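PDB 6SJ9: proteasome accessory factor B/C (PafBC) from Paenarthrobacter aurescens, which probably acts as a DNA-binding transcriptional regulator of the bacterial DNA damage response, built from winged helix-turn-helix and WYL domains. Local coordinates for residues Leu9-Leu12 with Leu13-Asn17; Val20-Arg24 with Ala25-Glu29. All blocks are in the same frame, centred on the assembly; numbering follows the deposited sequence.

Contact 1. Residues Leu9-Leu12 with Leu13-Asn17. With K (potassium ion), chain C.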
loop_
_atom_site.group_PDB
_atom_site.type_symbol
_atom_site.label_atom_id
_atom_site.label_comp_id
_atom_site.label_asym_id
_atom_site.label_seq_id
_atom_site.Cartn_x
_atom_site.Cartn_y
_atom_site.Cartn_z
ATOM N N LEU A 9 23.533 -2.399 10.265
ATOM C CA LEU A 9 23.061 -3.132 9.091
ATOM C C LEU A 9 24.184 -3.935 8.452
ATOM O O LEU A 9 24.037 -5.142 8.213
ATOM C CB LEU A 9 22.419 -2.168 8.076
ATOM C CG LEU A 9 21.143 -1.508 8.591
ATOM C CD1 LEU A 9 20.629 -0.270 7.802
ATOM C CD2 LEU A 9 20.007 -2.563 8.669
ATOM N N ASN A 10 25.345 -3.299 8.257
ATOM C CA ASN A 10 26.511 -3.972 7.679
ATOM C C ASN A 10 27.006 -5.109 8.576
ATOM O O ASN A 10 27.392 -6.179 8.083
ATOM C CB ASN A 10 27.639 -2.941 7.464
ATOM C CG ASN A 10 27.322 -1.918 6.353
ATOM O OD1 ASN A 10 26.658 -2.226 5.365
ATOM N ND2 ASN A 10 27.757 -0.680 6.558
ATOM N N LEU A 11 27.022 -4.892 9.904
ATOM C CA LEU A 11 27.444 -5.960 10.808
ATOM C C LEU A 11 26.499 -7.142 10.672
ATOM O O LEU A 11 26.932 -8.283 10.517
ATOM C CB LEU A 11 27.515 -5.455 12.262
ATOM C CG LEU A 11 27.833 -6.477 13.369
ATOM C CD1 LEU A 11 29.171 -7.146 13.095
ATOM C CD2 LEU A 11 27.861 -5.837 14.743
ATOM N N LEU A 12 25.194 -6.868 10.670
ATOM C CA LEU A 12 24.216 -7.944 10.582
ATOM C C LEU A 12 24.399 -8.746 9.292
ATOM O O LEU A 12 24.375 -9.981 9.307
ATOM C CB LEU A 12 22.798 -7.364 10.688
ATOM C CG LEU A 12 21.610 -8.248 10.296
ATOM C CD1 LEU A 12 21.527 -9.480 11.180
ATOM C CD2 LEU A 12 20.260 -7.444 10.344
ATOM N N LEU A 13 24.640 -8.069 8.177
ATOM C CA LEU A 13 24.787 -8.805 6.916
ATOM C C LEU A 13 26.074 -9.617 6.880
ATOM O O LEU A 13 26.068 -10.758 6.432
ATOM C CB LEU A 13 24.745 -7.849 5.728
ATOM C CG LEU A 13 23.351 -7.250 5.628
ATOM C CD1 LEU A 13 23.324 -6.178 4.595
ATOM C CD2 LEU A 13 22.365 -8.362 5.289
ATOM N N ALA A 14 27.169 -9.067 7.406
ATOM C CA ALA A 14 28.440 -9.790 7.417
ATOM C C ALA A 14 28.347 -11.072 8.228
ATOM O O ALA A 14 28.920 -12.108 7.857
ATOM C CB ALA A 14 29.539 -8.884 7.993
ATOM N N LEU A 15 27.652 -11.018 9.365
ATOM C CA LEU A 15 27.545 -12.211 10.185
ATOM C C LEU A 15 26.560 -13.206 9.608
ATOM O O LEU A 15 26.753 -14.424 9.764
ATOM C CB LEU A 15 27.118 -11.808 11.598
ATOM C CG LEU A 15 28.045 -10.834 12.311
ATOM C CD1 LEU A 15 27.484 -10.527 13.677
ATOM C CD2 LEU A 15 29.437 -11.441 12.403
ATOM N N LEU A 16 25.550 -12.710 8.890
ATOM C CA LEU A 16 24.581 -13.582 8.239
ATOM C C LEU A 16 25.235 -14.319 7.086
ATOM O O LEU A 16 24.970 -15.510 6.863
ATOM C CB LEU A 16 23.392 -12.739 7.765
ATOM C CG LEU A 16 21.952 -13.119 8.082
ATOM C CD1 LEU A 16 21.729 -13.707 9.461
ATOM C CD2 LEU A 16 21.022 -11.926 7.877
ATOM N N ASN A 17 26.101 -13.626 6.342
ATOM C CA ASN A 17 26.679 -14.226 5.144
ATOM C C ASN A 17 27.559 -15.418 5.480
ATOM O O ASN A 17 27.465 -16.462 4.827
ATOM C CB ASN A 17 27.424 -13.175 4.339
ATOM C CG ASN A 17 26.467 -12.262 3.647
ATOM O OD1 ASN A 17 25.360 -12.681 3.310
ATOM N ND2 ASN A 17 26.842 -11.005 3.472
HETATM K K K C . 25.167 -17.410 8.628
#
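L15 rests on L11 one turn back along the helix. Its CB lies 3.7 Å from the carbonyl O of L11. CG comes closer to that oxygen, at 3.3 Å, and nears CD1 of L11. CD1 then reaches CD1 of L11 at 3.8 Å, with the two side chains at a slant. L11 arrives there because its CG is anti to the backbone N (chi1 175°), which leans the chain along the helix toward L15. The same L11 carbonyl accepts the backbone N of L15 at 3.1 Å. All of this belongs to helix 2-17, probably the first helix of the N-terminal winged helix-turn-helix. The i to i+4 spacing of L11/L15 and L12/L16 is alpha-helical, and the N of L13, A14 and L16 bond to the O of L9, N10 and L12. L11 also packs on F46 and L53 of helix 39-55, and L15 on I81 and on L27 of helix 24-31. With an alanine in place of L15, CD1 of L11 would probably lose this neighbour, and a gap would open toward I81 and L27. L12 and L16 lie side by side and point the same way, with CD1 of L12 at 4.1 Å from CD2 of L16. The carbonyl O of L16 binds the potassium ion at 2.6 Å. The backbone O atoms of T18, I81, K83 and S85 bind the same ion.

Contact 2. Residues Val20-Arg24 with Ala25-Glu29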
loop_
_atom_site.group_PDB
_atom_site.type_symbol
_atom_site.label_atom_id
_atom_site.label_comp_id
_atom_site.label_asym_id
_atom_site.label_seq_id
_atom_site.Cartn_x
_atom_site.Cartn_y
_atom_site.Cartn_z
ATOM N N VAL A 20 30.907 -20.081 8.081
ATOM C CA VAL A 20 31.956 -20.557 8.982
ATOM C C VAL A 20 32.122 -19.695 10.233
ATOM O O VAL A 20 32.551 -20.202 11.278
ATOM C CB VAL A 20 33.279 -20.707 8.207
ATOM C CG1 VAL A 20 33.140 -21.856 7.186
ATOM C CG2 VAL A 20 33.678 -19.370 7.524
ATOM N N GLY A 21 31.824 -18.405 10.146
ATOM C CA GLY A 21 32.051 -17.493 11.253
ATOM C C GLY A 21 33.243 -16.609 10.950
ATOM O O GLY A 21 34.253 -17.056 10.392
ATOM N N LEU A 22 33.115 -15.336 11.297
ATOM C CA LEU A 22 34.151 -14.364 11.023
ATOM C C LEU A 22 34.866 -14.009 12.311
ATOM O O LEU A 22 34.209 -13.709 13.322
ATOM C CB LEU A 22 33.553 -13.092 10.415
ATOM C CG LEU A 22 32.994 -13.233 9.003
ATOM C CD1 LEU A 22 32.484 -11.898 8.492
ATOM C CD2 LEU A 22 34.048 -13.835 8.106
ATOM N N PRO A 23 36.195 -13.966 12.293
ATOM C CA PRO A 23 36.940 -13.521 13.477
ATOM C C PRO A 23 36.927 -12.000 13.571
ATOM O O PRO A 23 36.660 -11.297 12.594
ATOM C CB PRO A 23 38.357 -14.072 13.247
ATOM C CG PRO A 23 38.476 -14.153 11.717
ATOM C CD PRO A 23 37.065 -14.368 11.171
ATOM N N ARG A 24 37.228 -11.499 14.776
ATOM C CA ARG A 24 37.104 -10.063 15.029
ATOM C C ARG A 24 37.957 -9.226 14.085
ATOM O O ARG A 24 37.545 -8.119 13.702
ATOM C CB ARG A 24 37.528 -9.719 16.457
ATOM C CG ARG A 24 37.322 -8.242 16.744
ATOM C CD ARG A 24 38.065 -7.751 17.971
ATOM N NE ARG A 24 37.426 -8.079 19.229
ATOM C CZ ARG A 24 37.881 -7.653 20.399
ATOM N NH1 ARG A 24 38.968 -6.894 20.438
ATOM N NH2 ARG A 24 37.245 -7.972 21.516
ATOM N N ALA A 25 39.135 -9.734 13.703
ATOM C CA ALA A 25 40.017 -8.987 12.813
ATOM C C ALA A 25 39.365 -8.733 11.461
ATOM O O ALA A 25 39.481 -7.637 10.903
ATOM C CB ALA A 25 41.341 -9.736 12.642
ATOM N N VAL A 26 38.688 -9.737 10.907
ATOM C CA VAL A 26 38.031 -9.548 9.617
ATOM C C VAL A 26 36.861 -8.569 9.748
ATOM O O VAL A 26 36.647 -7.717 8.873
ATOM C CB VAL A 26 37.589 -10.908 9.042
ATOM C CG1 VAL A 26 36.847 -10.708 7.745
ATOM C CG2 VAL A 26 38.793 -11.822 8.841
ATOM N N LEU A 27 36.073 -8.684 10.828
ATOM C CA LEU A 27 34.945 -7.774 11.018
ATOM C C LEU A 27 35.404 -6.330 11.106
ATOM O O LEU A 27 34.728 -5.427 10.599
ATOM C CB LEU A 27 34.153 -8.137 12.271
ATOM C CG LEU A 27 33.355 -9.429 12.199
ATOM C CD1 LEU A 27 32.499 -9.615 13.458
ATOM C CD2 LEU A 27 32.495 -9.373 10.964
ATOM N N ARG A 28 36.549 -6.087 11.742
ATOM C CA ARG A 28 37.017 -4.712 11.874
ATOM C C ARG A 28 37.253 -4.089 10.504
ATOM O O ARG A 28 36.815 -2.963 10.240
ATOM C CB ARG A 28 38.299 -4.639 12.696
ATOM C CG ARG A 28 38.825 -3.214 12.778
ATOM C CD ARG A 28 40.131 -3.102 13.550
ATOM N NE ARG A 28 40.616 -1.721 13.582
ATOM C CZ ARG A 28 41.754 -1.335 14.151
ATOM N NH1 ARG A 28 42.545 -2.229 14.729
ATOM N NH2 ARG A 28 42.107 -0.056 14.131
ATOM N N GLU A 29 37.904 -4.835 9.603
ATOM C CA GLU A 29 38.206 -4.324 8.270
ATOM C C GLU A 29 36.945 -4.156 7.435
ATOM O O GLU A 29 36.784 -3.143 6.740
ATOM C CB GLU A 29 39.147 -5.307 7.575
ATOM C CG GLU A 29 40.471 -5.538 8.297
ATOM C CD GLU A 29 41.261 -6.701 7.701
ATOM O OE1 GLU A 29 42.345 -7.022 8.234
ATOM O OE2 GLU A 29 40.788 -7.303 6.710
#
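The start of helix 24-31 is the element here, with P23 at its N-cap and the short, weakly bonded strand 22-23 leading into it. Helices 2-17, 24-31 and 39-55, with the small sheet of strands 22-23, 61-63 and 78-80, are consistent with a winged helix-turn-helix. Helix 24-31 is probably the first helix of its helix-turn-helix pair. P23 serves the helix with its backbone. Its carbonyl O accepts the N of L27 at 3.2 Å, in a nearly straight bond (N-H...O 166°). The N of V26 makes a weak second bond to the same oxygen, bent to 122°. One residue on, the N of R28 bonds to the O of R24 at 3.0 Å.

Apolar contacts close over this turn. L22 meets L27: CD1 of L22 lies 3.5 Å from CD2 of L27, and CB of L22 is 3.9 Å from that same methyl. The two side chains cross at an angle. In L27, chi1 (-70°) sets CG toward L22, and chi2 turns CD2 to the CD1 of L22. The proline ring meets V26. CG of P23 sits 3.7 Å from CG2 of V26, and CD of P23 is 3.9 Å from it. L22 touches V26 more loosely, CD2 to CG1 at 4.2 Å.

The chain of R24 bends at chi3, and its NH1 forms a salt bridge with D39.

L22 pairs through its backbone with Y79, which puts strand 22-23 at the edge of a three-stranded antiparallel sheet beside strand 78-80. On the helix side, L27 packs on F46 and both R24 and R28 on F42, so helix 24-31 lies against helix 39-55.

In the fold
Contacts 1 and 2 follow each other in the chain, and their centres are 11 Å apart. Helix 2-17 and the 20-29 segment touch directly. CD2 of L15 lies 3.7 Å from CD1 of L27, and CD1 of L11 is 4.2 Å from that same L27 methyl. CD1 of L22 comes to 3.6 Å from the O of A14, and CB of A14 to 4.2 Å from CD2 of L27. L27 is therefore shared: it packs on L22 within contact 2 and on contact 1 across the helices. The potassium ion belongs to contact 1. The side chain of L22, in contact 2, is about 9 Å from the bound potassium ion.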